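Local coordinates for multidrug resistance protein (Vibrio cholerae, PDB 1YC9) that probably exports drugs and other toxic compounds across the outer membrane, as the channel component of a multidrug efflux system, at residues S290-Y295 with A310-P315; G75-A80 with T105-Y110; Q109-F114 with D286-A291; T81-S86 with N99-L104. The protein carries 1 engineered substitution. One frame throughout, in Å; residues are numbered along the deposited sequence.

All four contacts lie in one antiparallel sheet of strand order 73-84, 98-111, 286-298, 309-322, the share that one subunit adds to the barrel of the trimer. Interactions 2 and 4 both join strands 73-84 and 98-111, interaction 4 nested inside the loop closed by interaction 2, their centres about 17 Å apart; both come before interaction 1 along the chain. Interaction 3 couples this first pair of strands to the later hairpin across long intervening helices, and interaction 1 adds strand 309-322, from which the sheet runs on into another subunit. Interactions 3 and 4 are farthest apart, about 30 Å between centres, one by the helices and one toward the far end of the barrel.

Interaction 1. Residues S290-Y295 with A310-P315; sequences SAFIGY and AGAIGP. With BOG (octyl beta-D-glucopyranoside), chain B.
Ser290-Gly294 and Ala310-Gly314 run antiparallel, with axes 4.6 Å apart and chain directions 168° from one another, as the two arms of the beta hairpin made by strands 286-298 and 309-322. In this outer membrane factor the hairpin supplies two of the four barrel strands of a subunit. The hydrogen-bonded pairs Ser290-Gly314, Phe292-Ala312 and Gly294-Ala310 each give two backbone bonds, such as Phe292 N to Ala312 O at 2.9 Å, and alternate with the non-hydrogen-bonded pairs Ala291-Ile313 and Ile293-Gly311.

Phe292 dominates one face of the sheet. Its CG lies between the backbone N and the carbonyl carbon (chi1 84°), which swings the ring across to the neighbouring strand and lays it flat over the backbone there. Gly311 CA stands over the ring in a CH-pi contact, 3.9 Å from the centroid and 17° off the normal. Two small methyls flank this spot: Ala310 CB is 4.0 Å from Phe292 CE1, and Ala312 CB is 3.7 Å from Phe292 CE2.

The other face is aliphatic. Ala291 CB meets Ile313 CG1 at 4.0 Å, while Ile293 extends CD1 over the side-chain-free Gly311 and toward Ala310 O. A detergent molecule, octyl glucoside, lies on this side, consistent with a lipid-facing surface. Along the outer edge of the hairpin, Gly311-Ile313 pair with a strand of the second subunit. Tyr295 lies where sugar and alkyl chain of the detergent join: its CE2 is 3.5 Å from the ring oxygen O5, and its OH is 3.5 Å from C2' of the chain.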
loop_
_atom_site.group_PDB
_atom_site.type_symbol
_atom_site.label_atom_id
_atom_site.label_comp_id
_atom_site.label_asym_id
_atom_site.label_seq_id
_atom_site.Cartn_x
_atom_site.Cartn_y
_atom_site.Cartn_z
ATOM N N SER A 290 -47.111 -7.671 -4.955
ATOM C CA SER A 290 -46.844 -9.104 -5.157
ATOM C C SER A 290 -48.037 -9.717 -5.827
ATOM O O SER A 290 -49.180 -9.279 -5.671
ATOM C CB SER A 290 -46.648 -9.845 -3.778
ATOM O OG SER A 290 -45.434 -9.366 -3.255
ATOM N N ALA A 291 -47.791 -10.795 -6.548
ATOM C CA ALA A 291 -48.842 -11.500 -7.159
ATOM C C ALA A 291 -48.377 -12.928 -7.475
ATOM O O ALA A 291 -47.180 -13.188 -7.606
ATOM C CB ALA A 291 -49.327 -10.786 -8.467
ATOM N N PHE A 292 -49.349 -13.802 -7.605
ATOM C CA PHE A 292 -49.098 -15.137 -8.140
ATOM C C PHE A 292 -50.290 -15.685 -8.804
ATOM O O PHE A 292 -51.418 -15.233 -8.588
ATOM C CB PHE A 292 -48.614 -16.093 -6.987
ATOM C CG PHE A 292 -49.688 -16.701 -6.199
ATOM C CD1 PHE A 292 -50.191 -17.985 -6.521
ATOM C CD2 PHE A 292 -50.206 -16.064 -5.091
ATOM C CE1 PHE A 292 -51.195 -18.561 -5.781
ATOM C CE2 PHE A 292 -51.158 -16.678 -4.326
ATOM C CZ PHE A 292 -51.680 -17.868 -4.661
ATOM N N ILE A 293 -50.074 -16.703 -9.655
ATOM C CA ILE A 293 -51.128 -17.417 -10.256
ATOM C C ILE A 293 -50.627 -18.818 -10.479
ATOM O O ILE A 293 -49.484 -18.993 -10.777
ATOM C CB ILE A 293 -51.494 -16.804 -11.675
ATOM C CG1 ILE A 293 -52.774 -17.409 -12.225
ATOM C CG2 ILE A 293 -50.331 -16.922 -12.601
ATOM C CD1 ILE A 293 -54.031 -17.344 -11.376
ATOM N N GLY A 294 -51.503 -19.746 -10.360
ATOM C CA GLY A 294 -51.158 -21.164 -10.542
ATOM C C GLY A 294 -52.199 -22.104 -10.013
ATOM O O GLY A 294 -53.394 -21.905 -10.064
ATOM N N TYR A 295 -51.710 -23.284 -9.578
ATOM C CA TYR A 295 -52.487 -24.390 -9.154
ATOM C C TYR A 295 -51.966 -24.886 -7.768
ATOM O O TYR A 295 -50.774 -24.823 -7.511
ATOM C CB TYR A 295 -52.197 -25.558 -10.052
ATOM C CG TYR A 295 -52.451 -25.219 -11.540
ATOM C CD1 TYR A 295 -51.409 -24.772 -12.331
ATOM C CD2 TYR A 295 -53.694 -25.388 -12.084
ATOM C CE1 TYR A 295 -51.604 -24.508 -13.674
ATOM C CE2 TYR A 295 -53.902 -25.148 -13.457
ATOM C CZ TYR A 295 -52.848 -24.723 -14.207
ATOM O OH TYR A 295 -52.971 -24.462 -15.540
ATOM N N ALA A 310 -55.396 -21.045 -8.164
ATOM C CA ALA A 310 -55.238 -20.075 -7.055
ATOM C C ALA A 310 -54.420 -18.913 -7.550
ATOM O O ALA A 310 -53.512 -19.029 -8.328
ATOM C CB ALA A 310 -54.563 -20.679 -5.865
ATOM N N GLY A 311 -54.695 -17.744 -6.993
ATOM C CA GLY A 311 -53.976 -16.581 -7.382
ATOM C C GLY A 311 -54.246 -15.439 -6.432
ATOM O O GLY A 311 -55.201 -15.501 -5.673
ATOM N N ALA A 312 -53.382 -14.488 -6.501
ATOM C CA ALA A 312 -53.519 -13.268 -5.728
ATOM C C ALA A 312 -52.734 -12.106 -6.263
ATOM O O ALA A 312 -51.721 -12.262 -6.909
ATOM C CB ALA A 312 -53.110 -13.578 -4.259
ATOM N N ILE A 313 -53.203 -10.883 -5.976
ATOM C CA ILE A 313 -52.459 -9.725 -6.241
ATOM C C ILE A 313 -52.730 -8.710 -5.144
ATOM O O ILE A 313 -53.871 -8.533 -4.751
ATOM C CB ILE A 313 -52.870 -9.049 -7.618
ATOM C CG1 ILE A 313 -52.004 -7.861 -7.845
ATOM C CG2 ILE A 313 -54.306 -8.864 -7.710
ATOM C CD1 ILE A 313 -51.893 -7.488 -9.286
ATOM N N GLY A 314 -51.710 -7.980 -4.789
ATOM C CA GLY A 314 -51.923 -6.790 -3.970
ATOM C C GLY A 314 -50.714 -6.081 -3.457
ATOM O O GLY A 314 -49.599 -6.607 -3.404
ATOM N N PRO A 315 -50.928 -4.828 -3.115
ATOM C CA PRO A 315 -49.873 -4.016 -2.531
ATOM C C PRO A 315 -49.720 -4.350 -1.026
ATOM O O PRO A 315 -50.707 -4.807 -0.402
ATOM C CB PRO A 315 -50.385 -2.601 -2.763
ATOM C CG PRO A 315 -51.813 -2.732 -2.670
ATOM C CD PRO A 315 -52.182 -4.061 -3.280
HETATM C C1 BOG B . -56.394 -22.322 -15.097
HETATM O O1 BOG B . -55.339 -21.456 -15.004
HETATM C C2 BOG B . -57.418 -21.967 -16.218
HETATM O O2 BOG B . -57.458 -20.560 -16.556
HETATM C C3 BOG B . -58.699 -22.692 -15.988
HETATM O O3 BOG B . -59.645 -22.530 -17.006
HETATM C C4 BOG B . -58.915 -23.786 -14.963
HETATM O O4 BOG B . -60.203 -24.009 -14.416
HETATM C C5 BOG B . -57.834 -23.855 -13.876
HETATM O O5 BOG B . -56.675 -23.159 -13.991
HETATM C C6 BOG B . -57.771 -25.111 -12.991
HETATM O O6 BOG B . -57.397 -26.105 -14.010
HETATM C "C1'" BOG B . -54.456 -21.392 -13.887
HETATM C "C2'" BOG B . -53.062 -21.144 -14.337
HETATM C "C3'" BOG B . -52.920 -20.023 -15.367
HETATM C "C4'" BOG B . -51.475 -19.711 -15.660
HETATM C "C5'" BOG B . -51.365 -18.591 -16.659
HETATM C "C6'" BOG B . -49.956 -18.003 -16.770
HETATM C "C7'" BOG B . -49.070 -18.714 -17.775
HETATM C "C8'" BOG B . -47.794 -17.911 -18.015
#

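Interaction 2. Residues G75-A80 with T105-Y110; sequences GLAASA and TLNFQY
In the barrel wall of this outer membrane factor, strands 73-84 and 98-111 lie side by side as antiparallel neighbours, and Gly75, Leu76 and Ala77 pair here with Asn107, Leu106 and Thr105. The short axes approach to 4.7 Å with 137° between their directions, a pronounced twist. Both hydrogen-bonded pairs are complete: Gly75 N reaches Asn107 O at 3.0 Å and is answered by Asn107 N to Gly75 O, while Thr105 N reaches Ala77 O at 2.8 Å in a nearly linear bond (171°) and Ala77 N returns to Thr105 O. Leu76 and Leu106 form the non-hydrogen-bonded pair between them, and the CA of Leu76 adds a CA-H...O contact of 3.4 Å to Thr105 O.

Side chains play a modest part. Thr105 turns OG1 between its backbone N and carbonyl carbon (chi1 61°), which brings it to 3.7 Å from Ala77 CB, a methyl that also lies against the Asn107 side chain. On the opposite face Leu76 and Leu106 both project from the sheet. Leu106 is modelled in two conformers, so the approach of its CD1 to Gly75 O is uncertain; Leu76 holds its CG 4.0 Å from Thr105 O.

Strand 286-298 flanks the pair beyond 98-111, where Phe292 packs on Thr105 and Asn107 and Ile293 on Leu106. On the other side, residues Gly75-Ser79 pair with a strand of the third subunit, so the sheet runs on across the interface; Leu321 of that subunit packs on Leu76 and Leu106.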
loop_
_atom_site.group_PDB
_atom_site.type_symbol
_atom_site.label_atom_id
_atom_site.label_comp_id
_atom_site.label_asym_id
_atom_site.label_seq_id
_atom_site.Cartn_x
_atom_site.Cartn_y
_atom_site.Cartn_z
ATOM N N GLY A 75 -40.783 -15.404 -11.353
ATOM C CA GLY A 75 -40.233 -16.722 -11.072
ATOM C C GLY A 75 -41.278 -17.800 -11.099
ATOM O O GLY A 75 -42.457 -17.533 -11.014
ATOM N N LEU A 76 -40.852 -19.063 -11.318
ATOM C CA LEU A 76 -41.755 -20.173 -11.284
ATOM C C LEU A 76 -41.392 -20.991 -10.048
ATOM O O LEU A 76 -40.217 -21.164 -9.784
ATOM C CB LEU A 76 -41.566 -21.038 -12.520
ATOM C CG LEU A 76 -42.283 -22.373 -12.642
ATOM C CD1 LEU A 76 -42.152 -22.886 -14.059
ATOM C CD2 LEU A 76 -41.608 -23.456 -11.670
ATOM N N ALA A 77 -42.409 -21.399 -9.322
ATOM C CA ALA A 77 -42.277 -22.171 -8.087
ATOM C C ALA A 77 -43.136 -23.406 -8.208
ATOM O O ALA A 77 -44.228 -23.370 -8.728
ATOM C CB ALA A 77 -42.698 -21.370 -6.960
ATOM N N ALA A 78 -42.635 -24.562 -7.777
ATOM C CA ALA A 78 -43.485 -25.720 -7.696
ATOM C C ALA A 78 -43.038 -26.522 -6.484
ATOM O O ALA A 78 -41.919 -26.360 -6.006
ATOM C CB ALA A 78 -43.404 -26.556 -8.967
ATOM N N SER A 79 -43.952 -27.304 -5.982
ATOM C CA SER A 79 -43.715 -28.131 -4.766
ATOM C C SER A 79 -44.607 -29.323 -4.773
ATOM O O SER A 79 -45.672 -29.361 -5.383
ATOM C CB SER A 79 -43.962 -27.257 -3.512
ATOM O OG SER A 79 -45.341 -27.042 -3.342
ATOM N N ALA A 80 -44.128 -30.428 -4.164
ATOM C CA ALA A 80 -44.965 -31.566 -3.911
ATOM C C ALA A 80 -44.594 -31.984 -2.502
ATOM O O ALA A 80 -43.421 -32.047 -2.202
ATOM C CB ALA A 80 -44.663 -32.741 -4.873
ATOM N N THR A 105 -46.826 -22.463 -9.431
ATOM C CA THR A 105 -47.217 -21.054 -9.529
ATOM C C THR A 105 -46.173 -20.229 -10.254
ATOM O O THR A 105 -44.953 -20.529 -10.287
ATOM C CB THR A 105 -47.441 -20.429 -8.154
ATOM O OG1 THR A 105 -46.220 -20.498 -7.393
ATOM C CG2 THR A 105 -48.529 -21.174 -7.364
ATOM N N LEU A 106 -46.689 -19.147 -10.849
ATOM C CA LEU A 106 -45.888 -18.078 -11.379
ATOM C C LEU A 106 -45.987 -16.962 -10.330
ATOM O O LEU A 106 -47.076 -16.644 -9.913
ATOM C CB LEU A 106 -46.514 -17.641 -12.715
ATOM C CG LEU A 106 -45.811 -16.523 -13.468
ATOM C CD1 LEU A 106 -44.409 -16.868 -13.797
ATOM C CD2 LEU A 106 -46.614 -16.262 -14.757
ATOM N N ASN A 107 -44.856 -16.407 -9.922
ATOM C CA ASN A 107 -44.785 -15.472 -8.828
ATOM C C ASN A 107 -44.168 -14.181 -9.390
ATOM O O ASN A 107 -43.256 -14.213 -10.234
ATOM C CB ASN A 107 -43.831 -15.996 -7.748
ATOM C CG ASN A 107 -44.340 -17.240 -7.030
ATOM O OD1 ASN A 107 -45.377 -17.801 -7.352
ATOM N ND2 ASN A 107 -43.558 -17.699 -6.036
ATOM N N PHE A 108 -44.600 -13.054 -8.829
ATOM C CA PHE A 108 -44.260 -11.757 -9.308
ATOM C C PHE A 108 -44.048 -10.849 -8.101
ATOM O O PHE A 108 -44.824 -10.889 -7.151
ATOM C CB PHE A 108 -45.398 -11.237 -10.113
ATOM C CG PHE A 108 -45.305 -9.775 -10.423
ATOM C CD1 PHE A 108 -44.735 -9.350 -11.611
ATOM C CD2 PHE A 108 -45.818 -8.832 -9.547
ATOM C CE1 PHE A 108 -44.689 -8.003 -11.921
ATOM C CE2 PHE A 108 -45.739 -7.478 -9.848
ATOM C CZ PHE A 108 -45.186 -7.079 -11.036
ATOM N N GLN A 109 -43.014 -10.042 -8.154
ATOM C CA GLN A 109 -42.788 -9.009 -7.135
ATOM C C GLN A 109 -42.277 -7.724 -7.776
ATOM O O GLN A 109 -41.479 -7.762 -8.696
ATOM C CB GLN A 109 -41.823 -9.515 -6.090
ATOM C CG GLN A 109 -41.628 -8.602 -4.909
ATOM C CD GLN A 109 -41.305 -9.456 -3.684
ATOM O OE1 GLN A 109 -42.181 -9.708 -2.847
ATOM N NE2 GLN A 109 -40.107 -10.005 -3.658
ATOM N N TYR A 110 -42.761 -6.574 -7.279
ATOM C CA TYR A 110 -42.375 -5.240 -7.768
ATOM C C TYR A 110 -42.382 -4.288 -6.534
ATOM O O TYR A 110 -43.316 -4.278 -5.718
ATOM C CB TYR A 110 -43.334 -4.710 -8.881
ATOM C CG TYR A 110 -42.954 -3.327 -9.292
ATOM C CD1 TYR A 110 -41.719 -3.079 -9.853
ATOM C CD2 TYR A 110 -43.788 -2.217 -9.010
ATOM C CE1 TYR A 110 -41.346 -1.841 -10.237
ATOM C CE2 TYR A 110 -43.413 -0.957 -9.360
ATOM C CZ TYR A 110 -42.240 -0.741 -9.934
ATOM O OH TYR A 110 -41.813 0.506 -10.217
#

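Interaction 3. Residues Q109-F114 with D286-A291; sequences QYDFDF and DVTLSA
Val287 packs against two phenylalanine rings, Phe112 and Phe114, that lie on the same side of it. Its CG1 lies 3.5 Å from Phe112 CD1 and also touches Phe114, and its CG2 is 3.8 Å from Phe114 CD1, with Val287 CB meeting the edge of the Phe114 ring in plane. The Phe112 ring also carries CE1 to 3.6 Å from Leu289 CB and turns its edge to Thr288 O, while Tyr110 packs edge-to-face against it.

Backbone bonds hold this cluster in place. Tyr110 and Leu289 form a hydrogen-bonded pair, with Tyr110 N 2.8 Å from Leu289 O, and Phe112 N extends the pattern to Val287 O just as strand 98-111 ends. One step further a water accepts from both Phe114 N and Val287 N, bridging the diverging chains.

Farther out the side chains are polar. With CG anti to the backbone N (chi1 -161°), Asp111 carries OD1 to 3.0 Å from Asp286 OD2, a close approach of like charges probably eased by partners outside the two segments: Lys117 forms a salt bridge with Asp286 OD1, and Asn118 hydrogen-bonds Asp111 OD2. Gln109 OE1 receives a weak bond from Ser290 OG.

The Asp113 carboxylate accepts hydrogen bonds from the backbone N of Asn118 (to OD1) and of Arg119 (to OD2) at the start of helix 117-183, completing the strand-to-helix transition by which barrel gives way to helical tunnel in TolC-like channels.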
loop_
_atom_site.group_PDB
_atom_site.type_symbol
_atom_site.label_atom_id
_atom_site.label_comp_id
_atom_site.label_asym_id
_atom_site.label_seq_id
_atom_site.Cartn_x
_atom_site.Cartn_y
_atom_site.Cartn_z
ATOM N N GLN A 109 -43.014 -10.042 -8.154
ATOM C CA GLN A 109 -42.788 -9.009 -7.135
ATOM C C GLN A 109 -42.277 -7.724 -7.776
ATOM O O GLN A 109 -41.479 -7.762 -8.696
ATOM C CB GLN A 109 -41.823 -9.515 -6.090
ATOM C CG GLN A 109 -41.628 -8.602 -4.909
ATOM C CD GLN A 109 -41.305 -9.456 -3.684
ATOM O OE1 GLN A 109 -42.181 -9.708 -2.847
ATOM N NE2 GLN A 109 -40.107 -10.005 -3.658
ATOM N N TYR A 110 -42.761 -6.574 -7.279
ATOM C CA TYR A 110 -42.375 -5.240 -7.768
ATOM C C TYR A 110 -42.382 -4.288 -6.534
ATOM O O TYR A 110 -43.316 -4.278 -5.718
ATOM C CB TYR A 110 -43.334 -4.710 -8.881
ATOM C CG TYR A 110 -42.954 -3.327 -9.292
ATOM C CD1 TYR A 110 -41.719 -3.079 -9.853
ATOM C CD2 TYR A 110 -43.788 -2.217 -9.010
ATOM C CE1 TYR A 110 -41.346 -1.841 -10.237
ATOM C CE2 TYR A 110 -43.413 -0.957 -9.360
ATOM C CZ TYR A 110 -42.240 -0.741 -9.934
ATOM O OH TYR A 110 -41.813 0.506 -10.217
ATOM N N ASP A 111 -41.300 -3.570 -6.390
ATOM C CA ASP A 111 -41.144 -2.531 -5.393
ATOM C C ASP A 111 -41.568 -1.191 -5.998
ATOM O O ASP A 111 -40.911 -0.702 -6.938
ATOM C CB ASP A 111 -39.660 -2.537 -5.017
ATOM C CG ASP A 111 -39.358 -1.881 -3.708
ATOM O OD1 ASP A 111 -40.277 -1.320 -3.106
ATOM O OD2 ASP A 111 -38.185 -1.843 -3.233
ATOM N N PHE A 112 -42.575 -0.535 -5.425
ATOM C CA PHE A 112 -43.036 0.761 -6.007
ATOM C C PHE A 112 -42.146 1.996 -6.086
ATOM O O PHE A 112 -42.343 2.859 -7.014
ATOM C CB PHE A 112 -44.341 1.206 -5.399
ATOM C CG PHE A 112 -45.514 0.515 -5.952
ATOM C CD1 PHE A 112 -46.160 -0.468 -5.212
ATOM C CD2 PHE A 112 -46.009 0.836 -7.220
ATOM C CE1 PHE A 112 -47.310 -1.072 -5.689
ATOM C CE2 PHE A 112 -47.095 0.184 -7.735
ATOM C CZ PHE A 112 -47.773 -0.756 -6.971
ATOM N N ASP A 113 -41.251 2.134 -5.149
ATOM C CA ASP A 113 -40.273 3.258 -5.089
ATOM C C ASP A 113 -40.850 4.658 -4.924
ATOM O O ASP A 113 -40.355 5.587 -5.511
ATOM C CB ASP A 113 -39.285 3.237 -6.270
ATOM C CG ASP A 113 -37.938 3.828 -5.889
ATOM O OD1 ASP A 113 -37.625 3.816 -4.672
ATOM O OD2 ASP A 113 -37.153 4.300 -6.716
ATOM N N PHE A 114 -41.829 4.819 -4.051
ATOM C CA PHE A 114 -42.451 6.159 -3.853
ATOM C C PHE A 114 -41.553 7.274 -3.383
ATOM O O PHE A 114 -41.813 8.466 -3.645
ATOM C CB PHE A 114 -43.610 6.036 -2.882
ATOM C CG PHE A 114 -44.817 5.486 -3.522
ATOM C CD1 PHE A 114 -45.281 4.240 -3.211
ATOM C CD2 PHE A 114 -45.460 6.209 -4.521
ATOM C CE1 PHE A 114 -46.424 3.719 -3.842
ATOM C CE2 PHE A 114 -46.584 5.679 -5.167
ATOM C CZ PHE A 114 -47.050 4.424 -4.807
ATOM N N ASP A 286 -42.193 1.574 2.867
ATOM C CA ASP A 286 -41.897 0.826 1.661
ATOM C C ASP A 286 -43.140 0.142 1.103
ATOM O O ASP A 286 -43.773 -0.639 1.787
ATOM C CB ASP A 286 -40.865 -0.204 2.033
ATOM C CG ASP A 286 -40.015 -0.539 0.897
ATOM O OD1 ASP A 286 -38.754 -0.605 1.050
ATOM O OD2 ASP A 286 -40.586 -0.698 -0.221
ATOM N N VAL A 287 -43.498 0.421 -0.181
ATOM C CA VAL A 287 -44.717 -0.097 -0.750
ATOM C C VAL A 287 -44.316 -1.072 -1.887
ATOM O O VAL A 287 -43.477 -0.725 -2.721
ATOM C CB VAL A 287 -45.643 0.975 -1.316
ATOM C CG1 VAL A 287 -46.938 0.326 -1.848
ATOM C CG2 VAL A 287 -45.970 2.016 -0.262
ATOM N N THR A 288 -44.837 -2.289 -1.813
ATOM C CA THR A 288 -44.444 -3.362 -2.731
ATOM C C THR A 288 -45.728 -3.894 -3.339
ATOM O O THR A 288 -46.856 -3.519 -2.927
ATOM C CB THR A 288 -43.641 -4.442 -2.013
ATOM O OG1 THR A 288 -44.373 -4.801 -0.842
ATOM C CG2 THR A 288 -42.306 -3.907 -1.497
ATOM N N LEU A 289 -45.588 -4.629 -4.434
ATOM C CA LEU A 289 -46.691 -5.282 -5.050
ATOM C C LEU A 289 -46.236 -6.733 -5.293
ATOM O O LEU A 289 -45.078 -6.971 -5.717
ATOM C CB LEU A 289 -47.003 -4.627 -6.377
ATOM C CG LEU A 289 -48.172 -5.161 -7.177
ATOM C CD1 LEU A 289 -49.526 -4.843 -6.625
ATOM C CD2 LEU A 289 -48.052 -4.447 -8.568
ATOM N N SER A 290 -47.111 -7.671 -4.955
ATOM C CA SER A 290 -46.844 -9.104 -5.157
ATOM C C SER A 290 -48.037 -9.717 -5.827
ATOM O O SER A 290 -49.180 -9.279 -5.671
ATOM C CB SER A 290 -46.648 -9.845 -3.778
ATOM O OG SER A 290 -45.434 -9.366 -3.255
ATOM N N ALA A 291 -47.791 -10.795 -6.548
ATOM C CA ALA A 291 -48.842 -11.500 -7.159
ATOM C C ALA A 291 -48.377 -12.928 -7.475
ATOM O O ALA A 291 -47.180 -13.188 -7.606
ATOM C CB ALA A 291 -49.327 -10.786 -8.467
HETATM O O HOH W 1 -42.100 2.503 -1.915
#

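Interaction 4. Residues T81-S86 with N99-L104; sequences TESKVS and NDYGTL
Backbone hydrogen bonds tie Thr81 to Tyr101 and Ser83 to Asn99, two bonds a pair. They include Tyr101 N to Thr81 O at 2.8 Å and Asn99 N to Ser83 O at 2.9 Å; Glu82 and Asp100 form the non-hydrogen-bonded pair between them.

Van der Waals contact centres on the Tyr101 ring. With CG anti to the carbonyl carbon (chi1 -64°), the ring comes edge-on to the partner strand, with CE1 3.8 Å from Ser83 CB and Thr81 O near the ring plane.

Waters extend the pairing on this face of the four-stranded subunit sheet, near the end of the barrel away from the helices. One lies 2.7 Å from both Tyr101 OH and Ser83 O and so links them. A second is 2.9 Å from Thr81 OG1 and gives a weak bond to Tyr101 O. Tyr89 of the second subunit also packs on Tyr101.

Acidic side chains occupy the opposite face. Glu82, bent at its second torsion (chi2 75°), folds over the neighbouring strand until OE1 is 3.3 Å from Asp100 CB. The two carboxylate planes are only 9° apart; Asp100 OD2 accepts a bond from Leu300 N. Nearby, Lys84 NZ donates to Val85 O and forms a salt bridge with Asp309 of the third subunit.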
loop_
_atom_site.group_PDB
_atom_site.type_symbol
_atom_site.label_atom_id
_atom_site.label_comp_id
_atom_site.label_asym_id
_atom_site.label_seq_id
_atom_site.Cartn_x
_atom_site.Cartn_y
_atom_site.Cartn_z
ATOM N N THR A 81 -45.597 -32.193 -1.699
ATOM C CA THR A 81 -45.434 -32.395 -0.269
ATOM C C THR A 81 -46.315 -33.487 0.201
ATOM O O THR A 81 -47.475 -33.516 -0.081
ATOM C CB THR A 81 -45.841 -31.081 0.458
ATOM O OG1 THR A 81 -45.079 -30.002 -0.071
ATOM C CG2 THR A 81 -45.403 -31.106 1.916
ATOM N N GLU A 82 -45.751 -34.375 1.043
ATOM C CA GLU A 82 -46.516 -35.293 1.819
ATOM C C GLU A 82 -46.575 -34.707 3.235
ATOM O O GLU A 82 -45.566 -34.378 3.795
ATOM C CB GLU A 82 -45.866 -36.692 1.902
ATOM C CG GLU A 82 -46.827 -37.766 2.374
ATOM C CD GLU A 82 -47.838 -38.200 1.300
ATOM O OE1 GLU A 82 -47.705 -37.760 0.181
ATOM O OE2 GLU A 82 -48.775 -38.947 1.609
ATOM N N SER A 83 -47.776 -34.527 3.716
ATOM C CA SER A 83 -48.020 -33.760 4.947
ATOM C C SER A 83 -49.114 -34.395 5.782
ATOM O O SER A 83 -50.159 -34.821 5.286
ATOM C CB SER A 83 -48.425 -32.345 4.536
ATOM O OG SER A 83 -49.095 -31.649 5.571
ATOM N N LYS A 84 -48.894 -34.377 7.103
ATOM C CA LYS A 84 -49.841 -34.778 8.100
ATOM C C LYS A 84 -50.081 -33.533 8.956
ATOM O O LYS A 84 -49.115 -32.951 9.415
ATOM C CB LYS A 84 -49.312 -35.833 9.020
ATOM C CG LYS A 84 -50.406 -36.375 9.863
ATOM C CD LYS A 84 -50.151 -36.326 11.265
ATOM C CE LYS A 84 -51.335 -36.953 12.067
ATOM N NZ LYS A 84 -51.759 -35.974 13.084
ATOM N N VAL A 85 -51.325 -33.134 9.052
ATOM C CA VAL A 85 -51.719 -31.945 9.855
ATOM C C VAL A 85 -52.057 -32.432 11.256
ATOM O O VAL A 85 -52.659 -33.511 11.453
ATOM C CB VAL A 85 -52.922 -31.267 9.177
ATOM C CG1 VAL A 85 -53.470 -30.073 9.963
ATOM C CG2 VAL A 85 -52.491 -30.804 7.803
ATOM N N SER A 86 -51.723 -31.607 12.254
ATOM C CA SER A 86 -52.207 -31.847 13.589
ATOM C C SER A 86 -53.762 -31.851 13.666
ATOM O O SER A 86 -54.424 -31.005 13.074
ATOM C CB SER A 86 -51.630 -30.793 14.565
ATOM O OG SER A 86 -52.211 -31.032 15.846
ATOM N N ASN A 99 -51.048 -36.993 3.626
ATOM C CA ASN A 99 -51.579 -36.784 2.268
ATOM C C ASN A 99 -50.641 -36.034 1.379
ATOM O O ASN A 99 -49.791 -35.384 1.824
ATOM C CB ASN A 99 -52.933 -36.092 2.360
ATOM C CG ASN A 99 -53.928 -36.888 3.181
ATOM O OD1 ASN A 99 -54.144 -36.608 4.365
ATOM N ND2 ASN A 99 -54.556 -37.885 2.558
ATOM N N ASP A 100 -50.784 -36.195 0.045
ATOM C CA ASP A 100 -49.949 -35.523 -0.890
ATOM C C ASP A 100 -50.642 -34.211 -1.404
ATOM O O ASP A 100 -51.858 -34.178 -1.590
ATOM C CB ASP A 100 -49.643 -36.424 -2.094
ATOM C CG ASP A 100 -50.834 -36.947 -2.765
ATOM O OD1 ASP A 100 -51.728 -37.564 -2.130
ATOM O OD2 ASP A 100 -50.924 -36.852 -4.053
ATOM N N TYR A 101 -49.810 -33.211 -1.564
ATOM C CA TYR A 101 -50.229 -31.858 -2.014
ATOM C C TYR A 101 -49.306 -31.430 -3.077
ATOM O O TYR A 101 -48.109 -31.759 -3.084
ATOM C CB TYR A 101 -50.108 -30.911 -0.852
ATOM C CG TYR A 101 -51.016 -31.223 0.287
ATOM C CD1 TYR A 101 -50.635 -32.106 1.287
ATOM C CD2 TYR A 101 -52.205 -30.551 0.462
ATOM C CE1 TYR A 101 -51.483 -32.404 2.308
ATOM C CE2 TYR A 101 -53.053 -30.794 1.531
ATOM C CZ TYR A 101 -52.688 -31.739 2.477
ATOM O OH TYR A 101 -53.516 -31.970 3.568
ATOM N N GLY A 102 -49.767 -30.579 -4.009
ATOM C CA GLY A 102 -48.840 -30.050 -4.939
ATOM C C GLY A 102 -49.198 -28.569 -5.221
ATOM O O GLY A 102 -50.361 -28.153 -4.984
ATOM N N THR A 103 -48.193 -27.857 -5.649
ATOM C CA THR A 103 -48.396 -26.487 -6.136
ATOM C C THR A 103 -47.553 -26.224 -7.350
ATOM O O THR A 103 -46.466 -26.848 -7.583
ATOM C CB THR A 103 -48.054 -25.442 -5.074
ATOM O OG1 THR A 103 -46.633 -25.355 -4.845
ATOM C CG2 THR A 103 -48.664 -25.695 -3.769
ATOM N N LEU A 104 -48.010 -25.276 -8.199
ATOM C CA LEU A 104 -47.190 -24.880 -9.312
ATOM C C LEU A 104 -47.710 -23.452 -9.625
ATOM O O LEU A 104 -48.887 -23.323 -9.896
ATOM C CB LEU A 104 -47.468 -25.803 -10.513
ATOM C CG LEU A 104 -46.936 -25.350 -11.855
ATOM C CD1 LEU A 104 -45.377 -25.269 -11.814
ATOM C CD2 LEU A 104 -47.405 -26.292 -12.961
HETATM O O HOH W 2 -46.882 -28.910 -1.991
HETATM O O HOH W 3 -52.739 -33.898 5.286
#